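Local coordinates for putative agmatine deiminase (Streptococcus mutans, PDB 2EWO), which probably catalyses the hydrolysis of agmatine to N-carbamoylputrescine and ammonia, as a member of the peptidyl-arginine deiminase-related family, at residues Phe21-Gln26 with Ile313-Ile318; Lys25-Leu30 with Cys361-Gln366; Phe49-Glu54 with Val345-Glu350; Ala55-Glu60 with Ser83-Ile88. All blocks are in the same frame, centred on the assembly; numbering follows the deposited sequence.

Contact 1. Residues Phe21-Gln26 with Ile313-Ile318; sequences FEKQKQ and IVNGGI
Asn315 supplies the polar link between the two segments: its ND2 donates to the backbone O of Gln24 at 2.7 Å. The N-H...O angle of 125° marks the bond as weak. A chi1 of 47°, with CG lodged between the backbone N and the carbonyl carbon, turns the carboxamide of Asn315 in toward the chain of Gln24. The two side chains cross obliquely, with amide planes 71° apart, so the amides do not stack flat.

Contacts along the Gln24 chain come next. Gln24 runs extended beyond CG across the start of the turn, its CG 3.3 Å from Asn315 ND2 and its carboxamide carbon CD 3.8 Å from the CA of Val314. Lys23 adds a looser touch, CG to Asn315 ND2 at 4.1 Å, while the rest of its straight chain continues away from the contact.

The purely apolar part lies at the other end, where the branch methyl CG2 of Ile313 meets Phe21 at its CB, 3.6 Å away. The phenyl ring itself leads away from Ile313 and packs on Pro232 instead.

Val314 and Gly317 close the tight hairpin, although the bond from Val314 N to Gly317 O is weak at 3.3 Å; Asn315 and Gly316 form its two-residue turn. The contact thus sets the hairpin of strands 312-314 and 317-321 against the approach to strand 24-29, which lies in another sheet. Such sheet-to-sheet neighbourhood is consistent with the pentein fold, the five-bladed alpha/beta propeller of guanidino-group-modifying enzymes.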
# COMPACT_ATOMS: atom_id res chain seq x y z
N PHE A 21 35.95 4.18 -11.01
CA PHE A 21 36.96 4.83 -10.19
C PHE A 21 37.00 6.35 -10.32
O PHE A 21 37.40 7.05 -9.38
CB PHE A 21 38.32 4.25 -10.52
CG PHE A 21 38.53 3.97 -11.99
CD1 PHE A 21 38.82 5.00 -12.88
CD2 PHE A 21 38.44 2.67 -12.48
CE1 PHE A 21 39.03 4.73 -14.23
CE2 PHE A 21 38.65 2.39 -13.82
CZ PHE A 21 38.94 3.42 -14.70
N GLU A 22 36.59 6.87 -11.48
CA GLU A 22 36.60 8.32 -11.69
C GLU A 22 35.88 9.06 -10.57
O GLU A 22 35.18 8.44 -9.76
CB GLU A 22 36.00 8.66 -13.06
CG GLU A 22 36.80 8.11 -14.24
CD GLU A 22 36.37 8.68 -15.59
OE1 GLU A 22 36.27 9.92 -15.71
OE2 GLU A 22 36.15 7.88 -16.53
N LYS A 23 36.06 10.38 -10.52
CA LYS A 23 35.43 11.20 -9.49
C LYS A 23 33.91 11.12 -9.55
O LYS A 23 33.30 11.16 -10.63
CB LYS A 23 35.88 12.65 -9.60
CG LYS A 23 35.34 13.57 -8.49
CD LYS A 23 35.79 15.03 -8.71
CE LYS A 23 35.14 16.01 -7.74
NZ LYS A 23 35.50 17.42 -8.09
N GLN A 24 33.31 11.03 -8.37
CA GLN A 24 31.87 10.90 -8.28
C GLN A 24 31.24 11.73 -7.18
O GLN A 24 31.81 11.87 -6.11
CB GLN A 24 31.52 9.42 -8.08
CG GLN A 24 32.19 8.76 -6.90
CD GLN A 24 32.05 7.26 -6.94
OE1 GLN A 24 32.47 6.60 -7.89
NE2 GLN A 24 31.44 6.71 -5.90
N LYS A 25 30.06 12.27 -7.46
CA LYS A 25 29.32 13.10 -6.52
C LYS A 25 28.74 12.38 -5.31
O LYS A 25 28.75 12.94 -4.22
CB LYS A 25 28.20 13.83 -7.26
CG LYS A 25 27.26 14.59 -6.33
CD LYS A 25 26.29 15.44 -7.12
CE LYS A 25 25.34 16.21 -6.23
NZ LYS A 25 24.64 17.26 -7.03
N GLN A 26 28.21 11.17 -5.50
CA GLN A 26 27.62 10.43 -4.39
C GLN A 26 27.31 9.00 -4.78
O GLN A 26 27.64 8.55 -5.87
CB GLN A 26 26.32 11.08 -3.94
CG GLN A 26 25.36 11.30 -5.10
CD GLN A 26 24.03 11.88 -4.68
OE1 GLN A 26 23.34 12.53 -5.48
NE2 GLN A 26 23.64 11.65 -3.43
N ILE A 313 33.99 1.16 -5.67
CA ILE A 313 35.10 2.08 -5.87
C ILE A 313 34.68 3.54 -5.78
O ILE A 313 34.40 4.17 -6.80
CB ILE A 313 35.76 1.87 -7.26
CG1 ILE A 313 36.29 0.44 -7.38
CG2 ILE A 313 36.89 2.87 -7.46
CD1 ILE A 313 37.30 0.06 -6.30
N VAL A 314 34.61 4.09 -4.57
CA VAL A 314 34.24 5.49 -4.43
C VAL A 314 35.54 6.28 -4.69
O VAL A 314 36.58 5.67 -4.99
CB VAL A 314 33.72 5.81 -3.01
CG1 VAL A 314 32.74 4.74 -2.59
CG2 VAL A 314 34.86 5.91 -2.02
N ASN A 315 35.48 7.60 -4.61
CA ASN A 315 36.69 8.39 -4.81
C ASN A 315 37.40 8.53 -3.46
O ASN A 315 36.79 8.90 -2.45
CB ASN A 315 36.36 9.77 -5.42
CG ASN A 315 35.21 10.48 -4.73
OD1 ASN A 315 35.17 10.60 -3.50
ND2 ASN A 315 34.27 10.97 -5.53
N GLY A 316 38.68 8.17 -3.46
CA GLY A 316 39.48 8.23 -2.24
C GLY A 316 39.10 7.19 -1.19
O GLY A 316 39.31 7.40 -0.00
N GLY A 317 38.53 6.06 -1.63
CA GLY A 317 38.14 5.04 -0.68
C GLY A 317 37.60 3.77 -1.32
O GLY A 317 37.17 3.76 -2.47
N ILE A 318 37.63 2.67 -0.57
CA ILE A 318 37.12 1.40 -1.05
C ILE A 318 36.29 0.76 0.03
O ILE A 318 36.65 0.78 1.20
CB ILE A 318 38.26 0.43 -1.41
CG1 ILE A 318 38.91 0.89 -2.72
CG2 ILE A 318 37.73 -1.00 -1.52
CD1 ILE A 318 40.07 0.02 -3.15

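Contact 2. Residues Lys25-Leu30 with Cys361-Gln366; sequences KQIWML and CITQQQ
Trp28 N gives its hydrogen to Gln364 O at 2.6 Å in a nearly straight bond (166°), and Gln366 N reaches Gln26 O at 3.0 Å with an angle of 175°. These two bonds define an antiparallel pairing. Weaker ones flank them, from Gln364 N to Trp28 O and from Lys25 N to Gln366 O, both 2.8 Å. Since Lys25 and Gln26 both face Gln366, the pairing starts in a classic beta bulge, where the first strand turns a corner.

Outward from the backbone, Gln366 stretches its extended chain alongside Lys25 and across Gln26 toward Trp28. Its CB sits in the plane of the indole, at the edge, 3.8 Å from Trp28 NE1; the indole and amide planes diverge by only 29°. The opposite face carries Ile27, whose CG1 meets Gln365 CB at 3.7 Å while its CG2 rests 3.9 Å from Thr363 CB. The polar ends of these partners turn elsewhere: Gln365 OE1 accepts from Arg99, and Thr363 OG1 bonds to Ile359 O.

The chemistry implies a union made mainly by main-chain bonds, with the glutamines contributing aliphatic stems to the packing and, for Gln365, an amide oxygen anchored by a neighbouring arginine.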
# COMPACT_ATOMS: atom_id res chain seq x y z
N LYS A 25 30.06 12.27 -7.46
CA LYS A 25 29.32 13.10 -6.52
C LYS A 25 28.74 12.38 -5.31
O LYS A 25 28.75 12.94 -4.22
CB LYS A 25 28.20 13.83 -7.26
CG LYS A 25 27.26 14.59 -6.33
CD LYS A 25 26.29 15.44 -7.12
CE LYS A 25 25.34 16.21 -6.23
NZ LYS A 25 24.64 17.26 -7.03
N GLN A 26 28.21 11.17 -5.50
CA GLN A 26 27.62 10.43 -4.39
C GLN A 26 27.31 9.00 -4.78
O GLN A 26 27.64 8.55 -5.87
CB GLN A 26 26.32 11.08 -3.94
CG GLN A 26 25.36 11.30 -5.10
CD GLN A 26 24.03 11.88 -4.68
OE1 GLN A 26 23.34 12.53 -5.48
NE2 GLN A 26 23.64 11.65 -3.43
N ILE A 27 26.64 8.30 -3.87
CA ILE A 27 26.25 6.93 -4.12
C ILE A 27 24.81 6.66 -3.77
O ILE A 27 24.31 7.10 -2.73
CB ILE A 27 27.13 5.94 -3.36
CG1 ILE A 27 28.49 5.83 -4.05
CG2 ILE A 27 26.45 4.57 -3.30
CD1 ILE A 27 29.46 4.96 -3.31
N TRP A 28 24.15 5.91 -4.64
CA TRP A 28 22.75 5.55 -4.46
C TRP A 28 22.63 4.10 -4.01
O TRP A 28 23.36 3.24 -4.50
CB TRP A 28 21.99 5.71 -5.77
CG TRP A 28 21.93 7.12 -6.29
CD1 TRP A 28 22.85 7.76 -7.08
CD2 TRP A 28 20.88 8.07 -6.06
NE1 TRP A 28 22.44 9.04 -7.35
CE2 TRP A 28 21.24 9.26 -6.73
CE3 TRP A 28 19.68 8.03 -5.34
CZ2 TRP A 28 20.44 10.39 -6.71
CZ3 TRP A 28 18.89 9.16 -5.32
CH2 TRP A 28 19.27 10.32 -6.00
N MSE A 29 21.71 3.85 -3.08
CA MSE A 29 21.43 2.50 -2.60
C MSE A 29 20.01 2.37 -2.01
O MSE A 29 19.51 3.28 -1.36
CB MSE A 29 22.50 2.04 -1.59
CG MSE A 29 22.75 2.93 -0.36
SE MSE A 29 24.17 2.20 0.85
CE MSE A 29 23.12 0.82 1.77
N LEU A 30 19.38 1.24 -2.30
CA LEU A 30 18.02 0.96 -1.85
C LEU A 30 17.91 0.45 -0.40
O LEU A 30 18.80 0.68 0.41
CB LEU A 30 17.35 -0.04 -2.80
CG LEU A 30 16.96 0.51 -4.18
CD1 LEU A 30 16.59 -0.63 -5.10
CD2 LEU A 30 15.79 1.49 -4.04
N CYS A 361 26.55 -5.00 -5.67
CA CYS A 361 25.20 -5.32 -6.16
C CYS A 361 24.12 -4.44 -5.50
O CYS A 361 22.96 -4.41 -5.94
CB CYS A 361 24.87 -6.78 -5.87
SG CYS A 361 25.63 -7.97 -7.09
N ILE A 362 24.48 -3.72 -4.44
CA ILE A 362 23.49 -2.90 -3.70
C ILE A 362 23.79 -1.39 -3.73
O ILE A 362 23.15 -0.60 -3.02
CB ILE A 362 23.43 -3.30 -2.22
CG1 ILE A 362 24.72 -2.97 -1.46
CG2 ILE A 362 23.19 -4.79 -2.01
CD1 ILE A 362 24.58 -3.17 0.06
N THR A 363 24.74 -0.98 -4.55
CA THR A 363 25.07 0.45 -4.68
C THR A 363 25.08 0.85 -6.15
O THR A 363 25.00 0.00 -7.05
CB THR A 363 26.45 0.76 -4.09
OG1 THR A 363 27.44 -0.01 -4.75
CG2 THR A 363 26.54 0.47 -2.60
N GLN A 364 25.18 2.15 -6.33
CA GLN A 364 25.21 2.77 -7.65
C GLN A 364 25.69 4.20 -7.48
O GLN A 364 25.01 5.04 -6.88
CB GLN A 364 23.80 2.76 -8.26
CG GLN A 364 23.71 3.51 -9.58
CD GLN A 364 24.59 2.90 -10.67
OE1 GLN A 364 24.43 1.73 -11.01
NE2 GLN A 364 25.53 3.63 -11.25
N GLN A 365 26.87 4.46 -8.01
CA GLN A 365 27.48 5.78 -7.87
C GLN A 365 27.16 6.67 -9.07
O GLN A 365 27.00 6.19 -10.20
CB GLN A 365 29.00 5.64 -7.70
CG GLN A 365 29.76 5.59 -9.02
CD GLN A 365 29.45 4.35 -9.85
OE1 GLN A 365 28.95 3.36 -9.32
NE2 GLN A 365 29.71 4.34 -11.14
N GLN A 366 27.09 7.95 -8.74
CA GLN A 366 26.80 9.03 -9.69
C GLN A 366 28.07 9.87 -9.89
O GLN A 366 28.59 10.48 -8.95
CB GLN A 366 25.67 9.90 -9.12
CG GLN A 366 25.45 11.20 -9.88
CD GLN A 366 24.61 12.21 -9.09
OE1 GLN A 366 24.41 13.33 -9.54
NE2 GLN A 366 24.11 11.87 -7.91

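Contact 3. Residues Phe49-Glu54 with Val345-Glu350; sequences FLEVAE and VGVRTE
Glu51 crosses Val347 obliquely, and one methyl, Val347 CG1, is the nearest partner of its CB, CG, CD and OE1 in turn. The CB of Glu51 is 3.3 Å from that CG1 of Val347. The next carbon, CG of Glu51, sits opposite the carbonyl carbon and beside the backbone N (chi1 -50°), and stands off a little, 4.1 Å from Val347 CG1. From there the chain continues extended, so that CD of Glu51 returns to 3.8 Å from Val347 CG1 and OE1 ends beside the same methyl. OE1 of Glu51 also looks toward the backbone N of Arg348, but at 4.1 Å this is proximity alone, and no hydrogen bond crosses between the segments. The charge of Glu51 is met within its own helix, where OE2 forms a salt bridge with Lys47.

Val347 presents CG1 to the helix because this methyl lies trans to its backbone N, at a chi1 of -162°. One residue along the helix, Val52 adds an apolar touch, its CB 4.4 Å from Thr349 CG2. The chain reaches Thr349 through an inverse gamma turn centred on Arg348, closed by Thr349 N donating to Val347 O at 2.6 Å. The guanidinium of Arg348 turns away from the helix and pairs with Glu350, NH2 to OE2 at 3.6 Å.

Val52 also rests on Met29 and on Ile319, so helix 43-57 lies between strand 24-29 and the sheet of strands 317-321 and 343-347. A helix packed between two sheets in this way is consistent with the alpha/beta propeller, or pentein, architecture of the arginine deiminase superfamily.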
# COMPACT_ATOMS: atom_id res chain seq x y z
N PHE A 49 23.01 -3.05 5.72
CA PHE A 49 22.95 -1.99 4.72
C PHE A 49 23.30 -0.66 5.38
O PHE A 49 23.99 0.18 4.79
CB PHE A 49 21.55 -1.91 4.12
CG PHE A 49 21.41 -2.65 2.82
CD1 PHE A 49 21.54 -4.04 2.77
CD2 PHE A 49 21.10 -1.97 1.65
CE1 PHE A 49 21.36 -4.72 1.56
CE2 PHE A 49 20.92 -2.64 0.44
CZ PHE A 49 21.05 -4.02 0.40
N LEU A 50 22.84 -0.49 6.61
CA LEU A 50 23.10 0.72 7.39
C LEU A 50 24.61 0.98 7.46
O LEU A 50 25.07 2.10 7.22
CB LEU A 50 22.55 0.55 8.80
CG LEU A 50 22.62 1.82 9.65
CD1 LEU A 50 21.63 2.83 9.07
CD2 LEU A 50 22.28 1.50 11.11
N GLU A 51 25.37 -0.06 7.80
CA GLU A 51 26.82 0.04 7.91
C GLU A 51 27.41 0.38 6.55
O GLU A 51 28.01 1.44 6.39
CB GLU A 51 27.45 -1.28 8.39
CG GLU A 51 26.81 -1.89 9.64
CD GLU A 51 27.52 -3.17 10.12
OE1 GLU A 51 27.88 -4.03 9.27
OE2 GLU A 51 27.68 -3.33 11.35
N VAL A 52 27.23 -0.51 5.57
CA VAL A 52 27.78 -0.27 4.24
C VAL A 52 27.48 1.15 3.77
O VAL A 52 28.18 1.70 2.90
CB VAL A 52 27.22 -1.26 3.21
CG1 VAL A 52 25.74 -1.06 3.05
CG2 VAL A 52 27.94 -1.07 1.88
N ALA A 53 26.43 1.74 4.34
CA ALA A 53 26.04 3.10 4.01
C ALA A 53 26.93 4.05 4.80
O ALA A 53 27.60 4.91 4.25
CB ALA A 53 24.58 3.33 4.37
N GLU A 54 26.91 3.87 6.11
CA GLU A 54 27.72 4.69 6.99
C GLU A 54 29.18 4.70 6.54
O GLU A 54 29.91 5.66 6.79
CB GLU A 54 27.61 4.17 8.42
CG GLU A 54 28.36 4.98 9.46
CD GLU A 54 28.27 4.36 10.84
OE1 GLU A 54 28.73 3.20 11.00
OE2 GLU A 54 27.72 5.01 11.75
N VAL A 345 38.12 0.36 3.47
CA VAL A 345 37.28 0.07 4.64
C VAL A 345 36.53 -1.24 4.37
O VAL A 345 36.16 -1.52 3.24
CB VAL A 345 36.22 1.18 4.91
CG1 VAL A 345 35.40 0.83 6.16
CG2 VAL A 345 36.89 2.53 5.11
N GLY A 346 36.32 -2.03 5.42
CA GLY A 346 35.62 -3.29 5.24
C GLY A 346 34.45 -3.43 6.19
O GLY A 346 34.56 -3.04 7.36
N VAL A 347 33.34 -3.99 5.70
CA VAL A 347 32.15 -4.19 6.53
C VAL A 347 31.57 -5.62 6.44
O VAL A 347 31.69 -6.29 5.41
CB VAL A 347 31.03 -3.18 6.16
CG1 VAL A 347 30.00 -3.09 7.28
CG2 VAL A 347 31.63 -1.80 5.86
N ARG A 348 30.95 -6.07 7.52
CA ARG A 348 30.36 -7.40 7.56
C ARG A 348 29.13 -7.49 6.65
O ARG A 348 27.99 -7.59 7.14
CB ARG A 348 29.96 -7.74 9.00
CG ARG A 348 31.07 -7.53 9.99
CD ARG A 348 32.15 -8.57 9.83
NE ARG A 348 31.73 -9.86 10.37
CZ ARG A 348 32.56 -10.87 10.59
NH1 ARG A 348 33.85 -10.72 10.30
NH2 ARG A 348 32.11 -12.00 11.10
N THR A 349 29.36 -7.44 5.34
CA THR A 349 28.27 -7.51 4.36
C THR A 349 27.95 -8.96 4.01
O THR A 349 27.48 -9.28 2.92
CB THR A 349 28.64 -6.72 3.08
OG1 THR A 349 29.80 -7.29 2.47
CG2 THR A 349 28.92 -5.26 3.42
N GLU A 350 28.21 -9.83 4.98
CA GLU A 350 27.96 -11.25 4.84
C GLU A 350 26.45 -11.49 4.94
O GLU A 350 25.91 -12.37 4.28
CB GLU A 350 28.67 -12.00 5.97
CG GLU A 350 28.46 -11.33 7.31
CD GLU A 350 28.35 -12.31 8.44
OE1 GLU A 350 27.68 -13.34 8.26
OE2 GLU A 350 28.93 -12.03 9.52

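Contact 4. Residues Ala55-Glu60 with Ser83-Ile88; sequences AISEFE and SHNIRI
Ser57 OG is met by Ile86, whose extended branch brings CD1 to 3.1 Å and CG1 to 3.6 Å from this oxygen. The hydroxyl also makes weak bonds to Ala53 O and Glu54 O, both within its own helix.

The helix end is shaped from within: Ile56 O accepts from both Phe59 N (2.7 Å) and Glu60 N (3.1 Å), which turns the chain after the last helical residues. With CG between its backbone N and carbonyl carbon (chi1 58°), Asn85 directs its carboxamide toward Ser57. Its ND2 donates to Ser57 O at 3.3 Å with an N-H...O angle of 136°, a doubtful bond because the position of this nitrogen is less certain in the model. The other amide atom, Asn85 OD1, lies 3.2 Å from the same Ser57 O, but both are acceptors. His84 adds a loose contact, its CD2 4.3 Å from Ser57 O.

Ile86 also packs on Val78 of helix 71-79, and Asn85 is backbone-bonded to Val62. The contact therefore ties the C-terminal end of helix 43-57 to the start of strand 86-90, outermost in its sheet within this chain and neighbour to strand 62-66; farther along, Ile88 N bonds to Glu146 of the second subunit.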
# COMPACT_ATOMS: atom_id res chain seq x y z
N ALA A 55 29.60 3.64 5.86
CA ALA A 55 30.97 3.53 5.38
C ALA A 55 31.27 4.53 4.27
O ALA A 55 32.31 5.19 4.29
CB ALA A 55 31.23 2.11 4.88
N ILE A 56 30.37 4.64 3.30
CA ILE A 56 30.57 5.57 2.19
C ILE A 56 30.63 6.98 2.74
O ILE A 56 31.27 7.86 2.16
CB ILE A 56 29.40 5.52 1.17
CG1 ILE A 56 28.79 4.12 1.08
CG2 ILE A 56 29.91 5.96 -0.19
CD1 ILE A 56 29.62 3.12 0.32
N SER A 57 29.95 7.19 3.87
CA SER A 57 29.86 8.48 4.56
C SER A 57 31.14 9.30 4.57
O SER A 57 31.14 10.48 4.20
CB SER A 57 29.42 8.30 6.02
OG SER A 57 28.16 7.65 6.11
N GLU A 58 32.22 8.68 5.02
CA GLU A 58 33.49 9.39 5.10
C GLU A 58 34.16 9.70 3.76
O GLU A 58 35.21 10.33 3.74
CB GLU A 58 34.46 8.63 6.01
CG GLU A 58 34.60 7.14 5.74
CD GLU A 58 35.93 6.59 6.25
OE1 GLU A 58 36.98 6.97 5.68
OE2 GLU A 58 35.93 5.80 7.22
N PHE A 59 33.56 9.29 2.65
CA PHE A 59 34.20 9.56 1.37
C PHE A 59 33.39 10.49 0.48
O PHE A 59 33.94 11.31 -0.27
CB PHE A 59 34.47 8.23 0.67
CG PHE A 59 35.35 7.29 1.47
CD1 PHE A 59 36.73 7.48 1.53
CD2 PHE A 59 34.78 6.25 2.20
CE1 PHE A 59 37.54 6.64 2.30
CE2 PHE A 59 35.59 5.40 2.97
CZ PHE A 59 36.97 5.60 3.02
N GLU A 60 32.07 10.37 0.58
CA GLU A 60 31.12 11.16 -0.21
C GLU A 60 29.73 10.96 0.36
O GLU A 60 29.54 10.14 1.26
CB GLU A 60 31.13 10.72 -1.67
CG GLU A 60 31.34 9.23 -1.89
CD GLU A 60 31.22 8.82 -3.34
OE1 GLU A 60 31.58 9.62 -4.23
OE2 GLU A 60 30.78 7.68 -3.61
N SER A 83 24.36 11.15 11.67
CA SER A 83 23.68 11.74 10.51
C SER A 83 24.59 12.81 9.91
O SER A 83 24.51 13.98 10.28
CB SER A 83 22.34 12.37 10.91
OG SER A 83 21.69 12.97 9.79
N HIS A 84 25.45 12.40 8.98
CA HIS A 84 26.36 13.35 8.36
C HIS A 84 25.89 13.80 6.98
O HIS A 84 25.15 14.78 6.85
CB HIS A 84 27.77 12.76 8.31
CG HIS A 84 28.80 13.70 7.76
ND1 HIS A 84 28.68 15.07 7.84
CD2 HIS A 84 29.99 13.47 7.14
CE1 HIS A 84 29.73 15.64 7.28
NE2 HIS A 84 30.54 14.69 6.86
N ASN A 85 26.32 13.09 5.94
CA ASN A 85 25.96 13.44 4.57
C ASN A 85 25.11 12.36 3.89
O ASN A 85 25.19 12.15 2.68
CB ASN A 85 27.23 13.69 3.77
CG ASN A 85 28.16 12.50 3.76
OD1 ASN A 85 28.20 11.72 4.72
ND2 ASN A 85 28.93 12.36 2.69
N ILE A 86 24.29 11.69 4.69
CA ILE A 86 23.40 10.65 4.21
C ILE A 86 21.96 11.17 4.20
O ILE A 86 21.44 11.60 5.24
CB ILE A 86 23.47 9.40 5.12
CG1 ILE A 86 24.87 8.80 5.08
CG2 ILE A 86 22.45 8.37 4.69
CD1 ILE A 86 25.04 7.60 6.00
N ARG A 87 21.32 11.17 3.02
CA ARG A 87 19.93 11.62 2.91
C ARG A 87 19.01 10.46 2.59
O ARG A 87 19.31 9.62 1.74
CB ARG A 87 19.77 12.70 1.83
CG ARG A 87 20.00 12.23 0.40
CD ARG A 87 19.63 13.35 -0.57
NE ARG A 87 19.91 13.01 -1.97
CZ ARG A 87 19.65 13.82 -2.99
NH1 ARG A 87 19.11 15.01 -2.77
NH2 ARG A 87 19.94 13.45 -4.23
N ILE A 88 17.87 10.42 3.27
CA ILE A 88 16.90 9.36 3.05
C ILE A 88 15.77 9.87 2.16
O ILE A 88 14.98 10.70 2.59
CB ILE A 88 16.28 8.88 4.38
CG1 ILE A 88 17.37 8.33 5.32
CG2 ILE A 88 15.28 7.80 4.10
CD1 ILE A 88 18.26 9.39 5.96

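How the contacts relate
Contact 2 is the most deeply set, about 9 Å from the chain's centre and almost wholly buried, while contacts 1, 3 and 4 are partly exposed at about 14, 15 and 19 Å (centre to centre). Contacts 1 and 2 share Lys25 and Gln26 at the bulged start of strand 24-29; contacts 3 and 4 use successive parts of helix 43-57. Chemistry follows place: antiparallel main-chain pairing, bulged at one end, in contact 2; a single amide-to-backbone bond in each of contacts 1 and 4, weak in the first and uncertain in the second; and side-chain packing alone in contact 3. Direct joints connect them, including Ile27 CD1 to Ile56 CG2 at 3.3 Å between contacts 2 and 4.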